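Local coordinates for putative uronate isomerase (Thermotoga maritima, PDB 4NAR), which is of unestablished function, possibly a uronate isomerase or a lactate racemase, at residues Lys300-Ile311 with Phe371-Ile381. Numbering follows the deposited sequence.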
# COMPACT_ATOMS: atom_id res chain seq x y z
N LYS A 300 -25.63 -1.62 9.36
CA LYS A 300 -26.19 -2.44 8.28
C LYS A 300 -27.03 -1.51 7.37
O LYS A 300 -27.86 -0.74 7.86
CB LYS A 300 -27.01 -3.61 8.86
CG LYS A 300 -28.10 -4.20 7.94
CD LYS A 300 -27.55 -5.09 6.79
CE LYS A 300 -27.85 -6.58 7.03
NZ LYS A 300 -26.96 -7.19 8.07
N GLY A 301 -26.77 -1.56 6.07
CA GLY A 301 -27.40 -0.64 5.13
C GLY A 301 -26.71 0.72 5.08
O GLY A 301 -27.17 1.64 4.40
N GLY A 302 -25.60 0.85 5.81
CA GLY A 302 -24.85 2.09 5.82
C GLY A 302 -24.25 2.39 4.46
O GLY A 302 -24.01 1.48 3.65
N GLN A 303 -24.00 3.66 4.20
CA GLN A 303 -23.44 4.07 2.92
C GLN A 303 -22.02 4.56 3.09
O GLN A 303 -21.75 5.48 3.88
CB GLN A 303 -24.26 5.21 2.32
CG GLN A 303 -25.64 4.82 1.83
CD GLN A 303 -26.45 6.03 1.42
OE1 GLN A 303 -26.55 7.00 2.18
NE2 GLN A 303 -27.01 6.00 0.22
N ILE A 304 -21.11 3.94 2.33
CA ILE A 304 -19.79 4.51 2.14
C ILE A 304 -19.74 5.22 0.78
O ILE A 304 -19.96 4.59 -0.27
CB ILE A 304 -18.68 3.46 2.21
CG1 ILE A 304 -18.80 2.67 3.51
CG2 ILE A 304 -17.32 4.14 2.14
CD1 ILE A 304 -17.66 1.71 3.75
N ILE A 305 -19.46 6.52 0.82
CA ILE A 305 -19.36 7.34 -0.38
C ILE A 305 -17.92 7.78 -0.61
O ILE A 305 -17.36 8.56 0.17
CB ILE A 305 -20.25 8.60 -0.26
CG1 ILE A 305 -21.72 8.19 -0.14
CG2 ILE A 305 -20.02 9.54 -1.44
CD1 ILE A 305 -22.56 9.19 0.63
N ILE A 306 -17.34 7.29 -1.69
CA ILE A 306 -15.98 7.63 -2.04
C ILE A 306 -16.01 8.87 -2.93
O ILE A 306 -16.28 8.81 -4.14
CB ILE A 306 -15.31 6.43 -2.75
CG1 ILE A 306 -15.17 5.28 -1.76
CG2 ILE A 306 -13.94 6.82 -3.34
CD1 ILE A 306 -15.27 3.92 -2.41
N TYR A 307 -15.76 10.02 -2.30
CA TYR A 307 -15.89 11.28 -3.01
C TYR A 307 -14.54 11.66 -3.60
O TYR A 307 -13.59 11.95 -2.86
CB TYR A 307 -16.45 12.34 -2.06
CG TYR A 307 -16.48 13.76 -2.60
CD1 TYR A 307 -17.09 14.06 -3.82
CD2 TYR A 307 -15.93 14.79 -1.86
CE1 TYR A 307 -17.12 15.40 -4.30
CE2 TYR A 307 -15.96 16.11 -2.32
CZ TYR A 307 -16.55 16.41 -3.53
OH TYR A 307 -16.56 17.73 -3.94
N ALA A 308 -14.46 11.60 -4.93
CA ALA A 308 -13.22 11.79 -5.67
C ALA A 308 -13.55 12.21 -7.10
O ALA A 308 -13.43 11.39 -8.04
CB ALA A 308 -12.42 10.50 -5.66
N PRO A 309 -13.94 13.48 -7.29
CA PRO A 309 -14.41 14.00 -8.58
C PRO A 309 -13.42 13.84 -9.72
O PRO A 309 -13.82 13.88 -10.89
CB PRO A 309 -14.62 15.51 -8.31
CG PRO A 309 -13.80 15.81 -7.06
CD PRO A 309 -13.89 14.53 -6.25
N HIS A 310 -12.14 13.68 -9.40
CA HIS A 310 -11.09 13.64 -10.41
C HIS A 310 -10.88 12.24 -11.00
O HIS A 310 -10.30 12.09 -12.07
CB HIS A 310 -9.77 14.14 -9.80
CG HIS A 310 -9.42 13.48 -8.50
ND1 HIS A 310 -10.11 13.74 -7.31
CD2 HIS A 310 -8.48 12.57 -8.17
CE1 HIS A 310 -9.59 13.03 -6.34
NE2 HIS A 310 -8.59 12.30 -6.83
N ILE A 311 -11.35 11.21 -10.30
CA ILE A 311 -11.07 9.84 -10.71
C ILE A 311 -11.95 9.42 -11.89
O ILE A 311 -13.17 9.70 -11.90
CB ILE A 311 -11.24 8.86 -9.53
CG1 ILE A 311 -10.13 9.10 -8.49
CG2 ILE A 311 -11.23 7.39 -10.01
CD1 ILE A 311 -10.20 8.14 -7.31
N PHE A 371 -25.76 -7.36 0.88
CA PHE A 371 -24.53 -6.76 1.38
C PHE A 371 -24.73 -6.04 2.70
O PHE A 371 -25.78 -5.44 2.93
CB PHE A 371 -23.95 -5.78 0.35
CG PHE A 371 -23.49 -6.43 -0.93
CD1 PHE A 371 -24.30 -6.43 -2.06
CD2 PHE A 371 -22.26 -7.08 -0.99
CE1 PHE A 371 -23.88 -7.05 -3.25
CE2 PHE A 371 -21.83 -7.71 -2.17
CZ PHE A 371 -22.64 -7.70 -3.30
N GLU A 372 -23.72 -6.09 3.56
CA GLU A 372 -23.79 -5.39 4.84
C GLU A 372 -23.88 -3.87 4.68
O GLU A 372 -24.56 -3.20 5.47
CB GLU A 372 -22.61 -5.78 5.73
CG GLU A 372 -22.89 -7.00 6.61
CD GLU A 372 -23.74 -6.65 7.83
OE1 GLU A 372 -23.61 -5.51 8.34
OE2 GLU A 372 -24.52 -7.52 8.28
N PHE A 373 -23.21 -3.31 3.68
CA PHE A 373 -23.28 -1.87 3.42
C PHE A 373 -23.22 -1.56 1.93
O PHE A 373 -22.91 -2.43 1.12
CB PHE A 373 -22.21 -1.10 4.21
CG PHE A 373 -20.80 -1.62 4.03
CD1 PHE A 373 -20.22 -2.43 5.00
CD2 PHE A 373 -20.07 -1.31 2.88
CE1 PHE A 373 -18.93 -2.92 4.84
CE2 PHE A 373 -18.77 -1.81 2.70
CZ PHE A 373 -18.20 -2.61 3.69
N ASP A 374 -23.52 -0.32 1.56
CA ASP A 374 -23.43 0.12 0.16
C ASP A 374 -22.14 0.92 -0.07
O ASP A 374 -21.68 1.64 0.81
CB ASP A 374 -24.65 0.96 -0.21
CG ASP A 374 -24.86 1.07 -1.73
OD1 ASP A 374 -25.90 1.64 -2.15
OD2 ASP A 374 -24.00 0.58 -2.51
N VAL A 375 -21.55 0.77 -1.25
CA VAL A 375 -20.35 1.54 -1.62
C VAL A 375 -20.67 2.39 -2.84
O VAL A 375 -21.04 1.88 -3.90
CB VAL A 375 -19.16 0.62 -2.01
CG1 VAL A 375 -17.96 1.48 -2.45
CG2 VAL A 375 -18.81 -0.32 -0.87
N ILE A 376 -20.52 3.70 -2.69
CA ILE A 376 -20.92 4.61 -3.75
C ILE A 376 -19.72 5.38 -4.29
O ILE A 376 -18.90 5.89 -3.52
CB ILE A 376 -22.02 5.57 -3.26
CG1 ILE A 376 -23.27 4.75 -2.90
CG2 ILE A 376 -22.35 6.64 -4.30
CD1 ILE A 376 -23.90 5.15 -1.56
N LEU A 377 -19.62 5.43 -5.61
CA LEU A 377 -18.57 6.20 -6.27
C LEU A 377 -19.10 7.59 -6.63
O LEU A 377 -20.02 7.73 -7.46
CB LEU A 377 -18.10 5.49 -7.54
CG LEU A 377 -17.28 4.20 -7.38
CD1 LEU A 377 -16.51 3.84 -8.69
CD2 LEU A 377 -16.33 4.30 -6.19
N ALA A 378 -18.55 8.61 -5.98
CA ALA A 378 -18.83 10.00 -6.35
C ALA A 378 -17.61 10.58 -7.08
O ALA A 378 -16.83 11.35 -6.52
CB ALA A 378 -19.19 10.84 -5.13
N THR A 379 -17.45 10.16 -8.34
CA THR A 379 -16.26 10.44 -9.12
C THR A 379 -16.68 10.85 -10.53
O THR A 379 -17.87 11.04 -10.79
CB THR A 379 -15.34 9.18 -9.19
OG1 THR A 379 -15.77 8.31 -10.25
CG2 THR A 379 -15.36 8.39 -7.88
N SER A 380 -15.72 10.99 -11.45
CA SER A 380 -16.10 11.31 -12.82
C SER A 380 -16.29 10.04 -13.67
O SER A 380 -16.38 10.11 -14.90
CB SER A 380 -15.16 12.32 -13.49
OG SER A 380 -13.82 11.92 -13.36
N ILE A 381 -16.35 8.90 -13.00
CA ILE A 381 -16.83 7.67 -13.62
C ILE A 381 -18.36 7.77 -13.74
O ILE A 381 -19.05 8.06 -12.74
CB ILE A 381 -16.41 6.44 -12.79
CG1 ILE A 381 -14.88 6.36 -12.73
CG2 ILE A 381 -17.03 5.15 -13.35
CD1 ILE A 381 -14.34 5.39 -11.73
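Strands 302-308 and 373-379 run parallel, their axes 4.7 Å apart and 20° from parallel, and the amides and carbonyls of Ile304 and Ile306 hold a ladder on Asp374, Ile376 and Ala378; Ile376 N to Ile304 O, at 2.6 Å, is its shortest rung. On the face with Gln303 and Ile305, Ile376 carries the packing: its CD1 lies against the extended Gln303 chain, from CB to the amide, 3.7 Å from Gln303 NE2, and beside Ile305 CG1, the isoleucine side chains pointing the same way. Ile305 CG2 and Tyr307 CD1 both reach the small Ala378 CB. On the other face, Ile306 puts CG1 anti to its carbonyl carbon (chi1 -66°), and with chi2 turned off its staggered value CD1 touches Val375 CG1, at 3.6 Å, and Leu377 CD2. Ile304 CD1 makes an off-centre, oblique CH-pi contact with the Phe373 ring, 4.2 Å from the centroid and 28° off the normal.

At the N-terminal end Lys300 NZ, on a chain bent at three torsions, forms a salt bridge with Glu372 OE2 at 2.5 Å, a very short, doubtful length, while Gly301 N donates a hydrogen bond to Glu372 O. A glutamine at Glu372 would probably leave the lysine ammonium without its charged mate. At the other end Ile311 O accepts twice from Ser380: from N nearly in line with the carbonyl, and from OG, 2.7 Å away, above the carbonyl plane. Thr379 OG1 accepts from Ile381 N at 2.9 Å, an ST turn.

The pair lies within a five-stranded parallel sheet: strand 268-274 bonds to Gln303, Ile305 and Tyr307 on one flank, and strand 392-393 follows 373-379 on the other. Helix 282-285 packs on Ile306, Leu377, Ile311 and Ile381, and helix 383-388 meets Leu377 and Ile381 through Cys386.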